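Local coordinates for protein 2-dehydropantoate 2-reductase (Geobacter metallireducens, PDB 3HN2) that probably catalyses the NADPH-dependent reduction of ketopantoate (2-dehydropantoate) to (R)-pantoate, the second step from 3-methyl-2-oxobutanoate to pantoate in pantothenate biosynthesis, at residues Asp71-Gly76 / Thr97-Leu102; Lys78-Ser83 / Gly266-Ile271; Leu196-Gln201 / Pro257-Asp262. One frame throughout, in Å; residues are numbered along the deposited sequence.

Interaction 1. Residues Asp71-Gly76 / Thr97-Leu102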
loop_
_atom_site.group_PDB
_atom_site.type_symbol
_atom_site.label_atom_id
_atom_site.label_comp_id
_atom_site.label_asym_id
_atom_site.label_seq_id
_atom_site.Cartn_x
_atom_site.Cartn_y
_atom_site.Cartn_z
ATOM N N ASP A 71 -4.437 27.711 21.842
ATOM C CA ASP A 71 -5.760 27.120 21.626
ATOM C C ASP A 71 -5.653 25.606 21.481
ATOM O O ASP A 71 -6.482 24.855 21.999
ATOM C CB ASP A 71 -6.428 27.709 20.378
ATOM C CG ASP A 71 -6.900 29.138 20.579
ATOM O OD1 ASP A 71 -7.422 29.460 21.672
ATOM O OD2 ASP A 71 -6.758 29.939 19.631
ATOM N N LEU A 72 -4.618 25.175 20.767
ATOM C CA LEU A 72 -4.376 23.771 20.492
ATOM C C LEU A 72 -2.893 23.461 20.625
ATOM O O LEU A 72 -2.051 24.208 20.120
ATOM C CB LEU A 72 -4.854 23.424 19.077
ATOM C CG LEU A 72 -4.553 22.032 18.509
ATOM C CD1 LEU A 72 -5.348 20.956 19.232
ATOM C CD2 LEU A 72 -4.848 21.996 17.027
ATOM N N VAL A 73 -2.568 22.370 21.314
ATOM C CA VAL A 73 -1.202 21.860 21.276
ATOM C C VAL A 73 -1.133 20.456 20.667
ATOM O O VAL A 73 -1.692 19.498 21.204
ATOM C CB VAL A 73 -0.448 21.999 22.645
ATOM C CG1 VAL A 73 -1.353 21.711 23.819
ATOM C CG2 VAL A 73 0.808 21.120 22.683
ATOM N N LEU A 74 -0.483 20.369 19.508
ATOM C CA LEU A 74 -0.171 19.095 18.861
ATOM C C LEU A 74 1.040 18.474 19.516
ATOM O O LEU A 74 2.147 18.997 19.392
ATOM C CB LEU A 74 0.166 19.312 17.392
ATOM C CG LEU A 74 -0.734 18.770 16.294
ATOM C CD1 LEU A 74 -1.907 19.701 16.083
ATOM C CD2 LEU A 74 0.090 18.651 15.025
ATOM N N VAL A 75 0.831 17.366 20.218
ATOM C CA VAL A 75 1.932 16.600 20.778
ATOM C C VAL A 75 2.404 15.558 19.743
ATOM O O VAL A 75 1.641 14.682 19.329
ATOM C CB VAL A 75 1.538 15.932 22.108
ATOM C CG1 VAL A 75 2.745 15.298 22.764
ATOM C CG2 VAL A 75 0.914 16.957 23.059
ATOM N N GLY A 76 3.656 15.694 19.311
ATOM C CA GLY A 76 4.286 14.745 18.399
ATOM C C GLY A 76 5.546 14.147 18.995
ATOM O O GLY A 76 6.407 13.643 18.265
ATOM N N THR A 97 -7.835 25.543 26.240
ATOM C CA THR A 97 -6.784 24.902 25.454
ATOM C C THR A 97 -7.119 23.423 25.342
ATOM O O THR A 97 -7.547 22.802 26.318
ATOM C CB THR A 97 -5.384 25.045 26.118
ATOM O OG1 THR A 97 -5.135 26.418 26.436
ATOM C CG2 THR A 97 -4.263 24.528 25.205
ATOM N N GLN A 98 -6.950 22.876 24.145
ATOM C CA GLN A 98 -7.147 21.453 23.929
ATOM C C GLN A 98 -5.887 20.778 23.393
ATOM O O GLN A 98 -5.127 21.370 22.626
ATOM C CB GLN A 98 -8.370 21.189 23.050
ATOM C CG GLN A 98 -8.621 22.224 21.972
ATOM C CD GLN A 98 -10.070 22.253 21.530
ATOM O OE1 GLN A 98 -10.721 21.212 21.419
ATOM N NE2 GLN A 98 -10.586 23.451 21.277
ATOM N N ILE A 99 -5.667 19.542 23.826
ATOM C CA ILE A 99 -4.410 18.849 23.584
ATOM C C ILE A 99 -4.606 17.675 22.619
ATOM O O ILE A 99 -5.396 16.764 22.876
ATOM C CB ILE A 99 -3.769 18.392 24.919
ATOM C CG1 ILE A 99 -3.700 19.568 25.904
ATOM C CG2 ILE A 99 -2.383 17.824 24.680
ATOM C CD1 ILE A 99 -3.581 19.186 27.363
ATOM N N LEU A 100 -3.890 17.720 21.499
ATOM C CA LEU A 100 -4.012 16.703 20.457
ATOM C C LEU A 100 -2.772 15.825 20.418
ATOM O O LEU A 100 -1.674 16.296 20.117
ATOM C CB LEU A 100 -4.268 17.357 19.093
ATOM C CG LEU A 100 -4.323 16.563 17.778
ATOM C CD1 LEU A 100 -5.209 15.346 17.876
ATOM C CD2 LEU A 100 -4.836 17.468 16.674
ATOM N N THR A 101 -2.956 14.547 20.731
ATOM C CA THR A 101 -1.853 13.597 20.713
ATOM C C THR A 101 -1.830 12.766 19.405
ATOM O O THR A 101 -2.852 12.211 18.978
ATOM C CB THR A 101 -1.831 12.750 22.015
ATOM O OG1 THR A 101 -0.516 12.241 22.246
ATOM C CG2 THR A 101 -2.829 11.615 21.990
ATOM N N LEU A 102 -0.669 12.728 18.758
ATOM C CA LEU A 102 -0.503 12.018 17.480
ATOM C C LEU A 102 0.574 10.944 17.549
ATOM O O LEU A 102 0.920 10.325 16.541
ATOM C CB LEU A 102 -0.157 12.998 16.361
ATOM C CG LEU A 102 -1.249 13.835 15.701
ATOM C CD1 LEU A 102 -0.609 14.875 14.812
ATOM C CD2 LEU A 102 -2.189 12.970 14.898
#

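Interaction 2. Residues Lys78-Ser83 / Gly266-Ile271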
loop_
_atom_site.group_PDB
_atom_site.type_symbol
_atom_site.label_atom_id
_atom_site.label_comp_id
_atom_site.label_asym_id
_atom_site.label_seq_id
_atom_site.Cartn_x
_atom_site.Cartn_y
_atom_site.Cartn_z
ATOM N N LYS A 78 8.194 11.727 20.978
ATOM C CA LYS A 78 8.462 10.308 21.109
ATOM C C LYS A 78 8.088 9.901 22.530
ATOM O O LYS A 78 8.355 10.640 23.481
ATOM C CB LYS A 78 9.921 9.998 20.790
ATOM C CG LYS A 78 10.133 9.365 19.419
ATOM C CD LYS A 78 9.861 10.332 18.272
ATOM C CE LYS A 78 9.241 9.616 17.074
ATOM N NZ LYS A 78 10.107 8.528 16.531
ATOM N N THR A 79 7.462 8.733 22.660
ATOM C CA THR A 79 6.767 8.339 23.894
ATOM C C THR A 79 7.659 8.012 25.095
ATOM O O THR A 79 7.163 7.868 26.210
ATOM C CB THR A 79 5.792 7.172 23.644
ATOM O OG1 THR A 79 6.464 6.122 22.933
ATOM C CG2 THR A 79 4.595 7.645 22.833
ATOM N N PHE A 80 8.967 7.905 24.874
ATOM C CA PHE A 80 9.911 7.754 25.982
ATOM C C PHE A 80 10.208 9.081 26.699
ATOM O O PHE A 80 10.807 9.091 27.776
ATOM C CB PHE A 80 11.202 7.046 25.545
ATOM C CG PHE A 80 11.745 7.502 24.220
ATOM C CD1 PHE A 80 11.558 6.726 23.080
ATOM C CD2 PHE A 80 12.477 8.682 24.117
ATOM C CE1 PHE A 80 12.071 7.129 21.848
ATOM C CE2 PHE A 80 12.995 9.097 22.893
ATOM C CZ PHE A 80 12.797 8.314 21.757
ATOM N N ALA A 81 9.776 10.187 26.092
ATOM C CA ALA A 81 9.870 11.514 26.692
ATOM C C ALA A 81 8.567 11.926 27.384
ATOM O O ALA A 81 8.367 13.103 27.678
ATOM C CB ALA A 81 10.254 12.540 25.637
ATOM N N ASN A 82 7.696 10.956 27.656
ATOM C CA ASN A 82 6.382 11.224 28.249
ATOM C C ASN A 82 6.414 11.678 29.714
ATOM O O ASN A 82 5.432 12.221 30.217
ATOM C CB ASN A 82 5.443 10.022 28.071
ATOM C CG ASN A 82 4.723 10.021 26.719
ATOM O OD1 ASN A 82 4.982 10.860 25.850
ATOM N ND2 ASN A 82 3.804 9.078 26.544
ATOM N N SER A 83 7.544 11.458 30.388
ATOM C CA SER A 83 7.762 11.967 31.749
ATOM C C SER A 83 7.912 13.485 31.739
ATOM O O SER A 83 7.667 14.149 32.746
ATOM C CB SER A 83 9.006 11.331 32.369
ATOM O OG SER A 83 10.119 11.432 31.495
ATOM N N GLY A 266 20.555 4.421 16.119
ATOM C CA GLY A 266 20.961 4.124 17.487
ATOM C C GLY A 266 20.263 4.942 18.557
ATOM O O GLY A 266 20.747 5.031 19.686
ATOM N N ARG A 267 19.130 5.548 18.209
ATOM C CA ARG A 267 18.335 6.288 19.186
ATOM C C ARG A 267 17.327 5.334 19.846
ATOM O O ARG A 267 17.018 4.286 19.266
ATOM C CB ARG A 267 17.670 7.518 18.541
ATOM C CG ARG A 267 16.296 7.296 17.932
ATOM C CD ARG A 267 15.426 8.553 18.037
ATOM N NE ARG A 267 16.067 9.739 17.466
ATOM C CZ ARG A 267 16.019 10.086 16.181
ATOM N NH1 ARG A 267 16.638 11.187 15.773
ATOM N NH2 ARG A 267 15.362 9.342 15.300
ATOM N N PRO A 268 16.839 5.670 21.065
ATOM C CA PRO A 268 15.954 4.759 21.806
ATOM C C PRO A 268 14.632 4.429 21.108
ATOM O O PRO A 268 14.183 5.171 20.230
ATOM C CB PRO A 268 15.694 5.505 23.123
ATOM C CG PRO A 268 16.002 6.917 22.837
ATOM C CD PRO A 268 17.105 6.898 21.840
ATOM N N LEU A 269 14.027 3.315 21.509
ATOM C CA LEU A 269 12.832 2.800 20.852
ATOM C C LEU A 269 11.591 2.953 21.723
ATOM O O LEU A 269 11.679 2.987 22.953
ATOM C CB LEU A 269 13.031 1.336 20.457
ATOM C CG LEU A 269 14.321 0.983 19.699
ATOM C CD1 LEU A 269 14.365 -0.494 19.361
ATOM C CD2 LEU A 269 14.486 1.803 18.435
ATOM N N GLU A 270 10.434 3.038 21.069
ATOM C CA GLU A 270 9.158 3.214 21.752
ATOM C C GLU A 270 8.525 1.875 22.164
ATOM O O GLU A 270 7.348 1.632 21.885
ATOM C CB GLU A 270 8.190 4.008 20.868
ATOM C CG GLU A 270 8.747 5.301 20.264
ATOM C CD GLU A 270 7.660 6.166 19.623
ATOM O OE1 GLU A 270 6.889 6.817 20.369
ATOM O OE2 GLU A 270 7.579 6.204 18.375
ATOM N N ILE A 271 9.306 1.017 22.827
ATOM C CA ILE A 271 8.842 -0.309 23.257
ATOM C C ILE A 271 7.706 -0.190 24.265
ATOM O O ILE A 271 6.708 -0.904 24.160
ATOM C CB ILE A 271 9.984 -1.157 23.895
ATOM C CG1 ILE A 271 11.213 -1.230 22.985
ATOM C CG2 ILE A 271 9.486 -2.562 24.302
ATOM C CD1 ILE A 271 11.036 -2.102 21.751
#

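Interaction 3. Residues Leu196-Gln201 / Pro257-Asp262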
loop_
_atom_site.group_PDB
_atom_site.type_symbol
_atom_site.label_atom_id
_atom_site.label_comp_id
_atom_site.label_asym_id
_atom_site.label_seq_id
_atom_site.Cartn_x
_atom_site.Cartn_y
_atom_site.Cartn_z
ATOM N N LEU A 196 9.258 -6.677 14.159
ATOM C CA LEU A 196 10.109 -7.629 13.421
ATOM C C LEU A 196 11.227 -6.954 12.649
ATOM O O LEU A 196 12.377 -7.369 12.733
ATOM C CB LEU A 196 9.264 -8.472 12.460
ATOM C CG LEU A 196 8.719 -9.856 12.843
ATOM C CD1 LEU A 196 8.642 -10.114 14.343
ATOM C CD2 LEU A 196 7.367 -10.080 12.184
ATOM N N CYS A 197 10.870 -5.902 11.915
ATOM C CA CYS A 197 11.803 -5.110 11.116
ATOM C C CYS A 197 12.955 -4.511 11.909
ATOM O O CYS A 197 14.088 -4.512 11.442
ATOM C CB CYS A 197 11.059 -3.986 10.399
ATOM S SG CYS A 197 9.748 -4.571 9.335
ATOM N N ALA A 198 12.655 -3.981 13.092
ATOM C CA ALA A 198 13.677 -3.402 13.954
ATOM C C ALA A 198 14.599 -4.489 14.509
ATOM O O ALA A 198 15.818 -4.310 14.575
ATOM C CB ALA A 198 13.029 -2.611 15.081
ATOM N N LEU A 199 14.003 -5.622 14.879
ATOM C CA LEU A 199 14.731 -6.773 15.418
ATOM C C LEU A 199 15.638 -7.459 14.385
ATOM O O LEU A 199 16.810 -7.697 14.651
ATOM C CB LEU A 199 13.728 -7.777 15.973
ATOM C CG LEU A 199 14.204 -9.141 16.427
ATOM C CD1 LEU A 199 15.165 -9.119 17.602
ATOM C CD2 LEU A 199 12.988 -10.029 16.684
ATOM N N LEU A 200 15.080 -7.770 13.217
ATOM C CA LEU A 200 15.810 -8.451 12.157
ATOM C C LEU A 200 16.665 -7.493 11.337
ATOM O O LEU A 200 17.530 -7.931 10.578
ATOM C CB LEU A 200 14.833 -9.186 11.226
ATOM C CG LEU A 200 14.159 -10.462 11.741
ATOM C CD1 LEU A 200 12.884 -10.746 10.971
ATOM C CD2 LEU A 200 15.106 -11.661 11.680
ATOM N N GLN A 201 16.439 -6.189 11.531
ATOM C CA GLN A 201 16.957 -5.103 10.672
ATOM C C GLN A 201 16.760 -5.332 9.163
ATOM O O GLN A 201 17.696 -5.226 8.368
ATOM C CB GLN A 201 18.375 -4.618 11.053
ATOM C CG GLN A 201 19.127 -5.439 12.096
ATOM C CD GLN A 201 20.140 -4.630 12.873
ATOM O OE1 GLN A 201 19.857 -3.516 13.322
ATOM N NE2 GLN A 201 21.331 -5.193 13.050
ATOM N N PRO A 257 10.098 0.786 8.592
ATOM C CA PRO A 257 9.287 1.432 9.628
ATOM C C PRO A 257 10.097 2.301 10.578
ATOM O O PRO A 257 11.317 2.174 10.643
ATOM C CB PRO A 257 8.704 0.247 10.405
ATOM C CG PRO A 257 8.724 -0.868 9.460
ATOM C CD PRO A 257 9.961 -0.678 8.645
ATOM N N SER A 258 9.399 3.159 11.320
ATOM C CA SER A 258 10.019 4.148 12.208
ATOM C C SER A 258 10.988 3.554 13.223
ATOM O O SER A 258 12.063 4.110 13.441
ATOM C CB SER A 258 8.944 4.966 12.922
ATOM O OG SER A 258 8.053 4.125 13.638
ATOM N N MET A 259 10.611 2.418 13.813
ATOM C CA MET A 259 11.416 1.738 14.831
ATOM C C MET A 259 12.733 1.175 14.305
ATOM O O MET A 259 13.740 1.187 15.018
ATOM C CB MET A 259 10.618 0.615 15.490
ATOM C CG MET A 259 9.927 0.994 16.790
ATOM S SD MET A 259 9.474 -0.466 17.756
ATOM C CE MET A 259 11.075 -1.173 18.001
ATOM N N GLU A 260 12.714 0.676 13.070
ATOM C CA GLU A 260 13.912 0.165 12.410
ATOM C C GLU A 260 14.896 1.304 12.122
ATOM O O GLU A 260 16.105 1.154 12.319
ATOM C CB GLU A 260 13.539 -0.576 11.119
ATOM C CG GLU A 260 14.739 -1.157 10.359
ATOM C CD GLU A 260 14.363 -1.941 9.111
ATOM O OE1 GLU A 260 13.170 -1.971 8.735
ATOM O OE2 GLU A 260 15.281 -2.527 8.497
ATOM N N ILE A 261 14.360 2.436 11.667
ATOM C CA ILE A 261 15.143 3.645 11.396
ATOM C C ILE A 261 15.814 4.148 12.677
ATOM O O ILE A 261 17.000 4.485 12.672
ATOM C CB ILE A 261 14.265 4.767 10.747
ATOM C CG1 ILE A 261 13.644 4.298 9.419
ATOM C CG2 ILE A 261 15.058 6.070 10.556
ATOM C CD1 ILE A 261 14.644 3.862 8.344
ATOM N N ASP A 262 15.054 4.159 13.770
ATOM C CA ASP A 262 15.569 4.532 15.087
ATOM C C ASP A 262 16.676 3.589 15.579
ATOM O O ASP A 262 17.634 4.030 16.219
ATOM C CB ASP A 262 14.428 4.586 16.108
ATOM C CG ASP A 262 13.460 5.733 15.857
ATOM O OD1 ASP A 262 13.908 6.840 15.487
ATOM O OD2 ASP A 262 12.241 5.529 16.048
#

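Interaction 1. Residues Asp71-Gly76 / Thr97-Leu102
In both Leu72 and Leu100 the first torsion swings CG opposite the backbone N and beside the carbonyl carbon (chi1 173° and 175°). On the face they share, this lays Leu72 across the root of Leu100, with Leu72 CD1 3.8 Å from Leu100 CB. Leu100 then runs alongside Leu74, the two pointing the same way and meeting through Leu74 CD1 and Leu100 CD2 at 3.7 Å. The second Leu74 methyl, CD2, crosses to Leu102 CD1 at 3.8 Å. On the reverse face Val73 CG1 lies beside Ile99 CG1, while Val75 CG2 reaches back to Ile99 CG2 (3.8 Å), so both branches of Ile99 are engaged.

Between these two layers, strands 72-75 and 98-101 run parallel, their axes 4.7 Å apart at closest approach and at an angle of 20°. Five backbone hydrogen bonds join them: Gln98 N to Asp71 O, Val73 N to Gln98 O, Leu100 N to Val73 O, Val75 N to Leu100 O (2.7 Å) and Leu102 N to Val75 O. Leu72 and Leu74 make their backbone bonds to Arg4, Ala6 and Val8 instead, which places strand 72-75 in the interior of the sheet. Thr101 packs on helix 108-115. With helix 85-89 as the connection, the two strands form a beta-alpha-beta unit of the Rossmann-type domain, the fold that binds the dinucleotide in this family.

Interaction 2. Residues Lys78-Ser83 / Gly266-Ile271
Pro268 lays its CG over one face of the Phe80 ring, 3.9 Å from the centroid, as a CH-pi contact. Lys78 CB covers the opposite face, so the ring is sandwiched between the 266-271 loop and Lys78, two residues back in its own chain. Phe80 CG takes the cramped position between backbone N and carbonyl carbon (chi1 43°), which turns the ring onto the proline and brings Phe80 CE1 within 3.3 Å of Pro268 O. At Leu269 the side chain turns back to Met259 and Asp262 of helix 258-264, while its carbonyl oxygen lies obliquely to the ring. The loop thus joins the C-terminal helical domain to the turn that follows strand 72-75 of the Rossmann-type domain, making this an interdomain contact. Glu270, at the N-cap position of helix 271-284 and the centre of an inverse gamma turn, supplies the polar grip. Its chain is extended beyond CG, and OE1 accepts two bonds: from Thr79 OG1 at 2.7 Å, on the anti side of the carboxylate, and from Thr79 N at 3.0 Å, 36° above the carboxylate plane. Together they hold OE1 against the turn. Glu270 OE2 faces Lys78 NZ in a long salt bridge of 3.9 Å.

Interaction 3. Residues Leu196-Gln201 / Pro257-Asp262
Helix segments 196-200 and 258-262 run nearly parallel, at 23° with their axes 7.7 Å apart, and the backbones come closest where Ala198 CA stands 3.9 Å from Glu260 CA. Such a close approach suits the single methyl of Ala198. The first segment is the last turn of helix 179-200, and Gln201, just beyond it, is the first residue to leave helical angles, with positive phi; the second is the first turn of helix 258-264, with Pro257 at its N-cap position.

Ala198 CB packs against the terminal methyl of Met259, CE, at 3.8 Å, where the bend at the end of the methionine chain brings it. Further round the helix, Cys197 SG meets Pro257 CG, also at 3.8 Å, with CD little farther off. Glu260 is fully stretched (chi1 -180°, chi2 178°), and its stem passes along the Cys197 carbonyl to put OE1 3.4 Å from Cys197 CB and OE2 3.2 Å from Gln201 C; neither oxygen is hydrogen-bonded to 196-201. The neighbouring Arg263 donates to Ala198 O and Leu199 O, carbonyls in the last turn of helix 179-200. The packing lies within the helical C-terminal domain of the ketopantoate reductase family, joining the end of its long helix 179-200 to the start of 258-264. Helix 204-207 flanks the pair, with Val204 touching both Cys197 and Pro257, while Leu295 and Leu299 of helix 290-302 pack on Leu199 and Leu299 also reaches Met259.

How the interactions relate
Interactions 1 and 2 interlock along the chain, since 71-76 runs almost directly into 78-83 while their partners 97-102 and 266-271 follow in the same order; their centres are 19 Å apart. Interaction 2 carries that line across to the helical domain, where it touches interaction 3, the two centres being 14 Å apart. Arg267 NH2 forms a salt bridge of 2.9 Å with Asp262 OD1, Leu269 CD2 packs 3.6 Å from Asp262 CB, and Lys78 NZ makes a weak, long ion pair with Asp262 OD2. Interactions 1 and 3 do not touch, with centres about 28 Å apart. In ketopantoate reductases the active site lies between the two domains, so interaction 2 is probably the nearest to it.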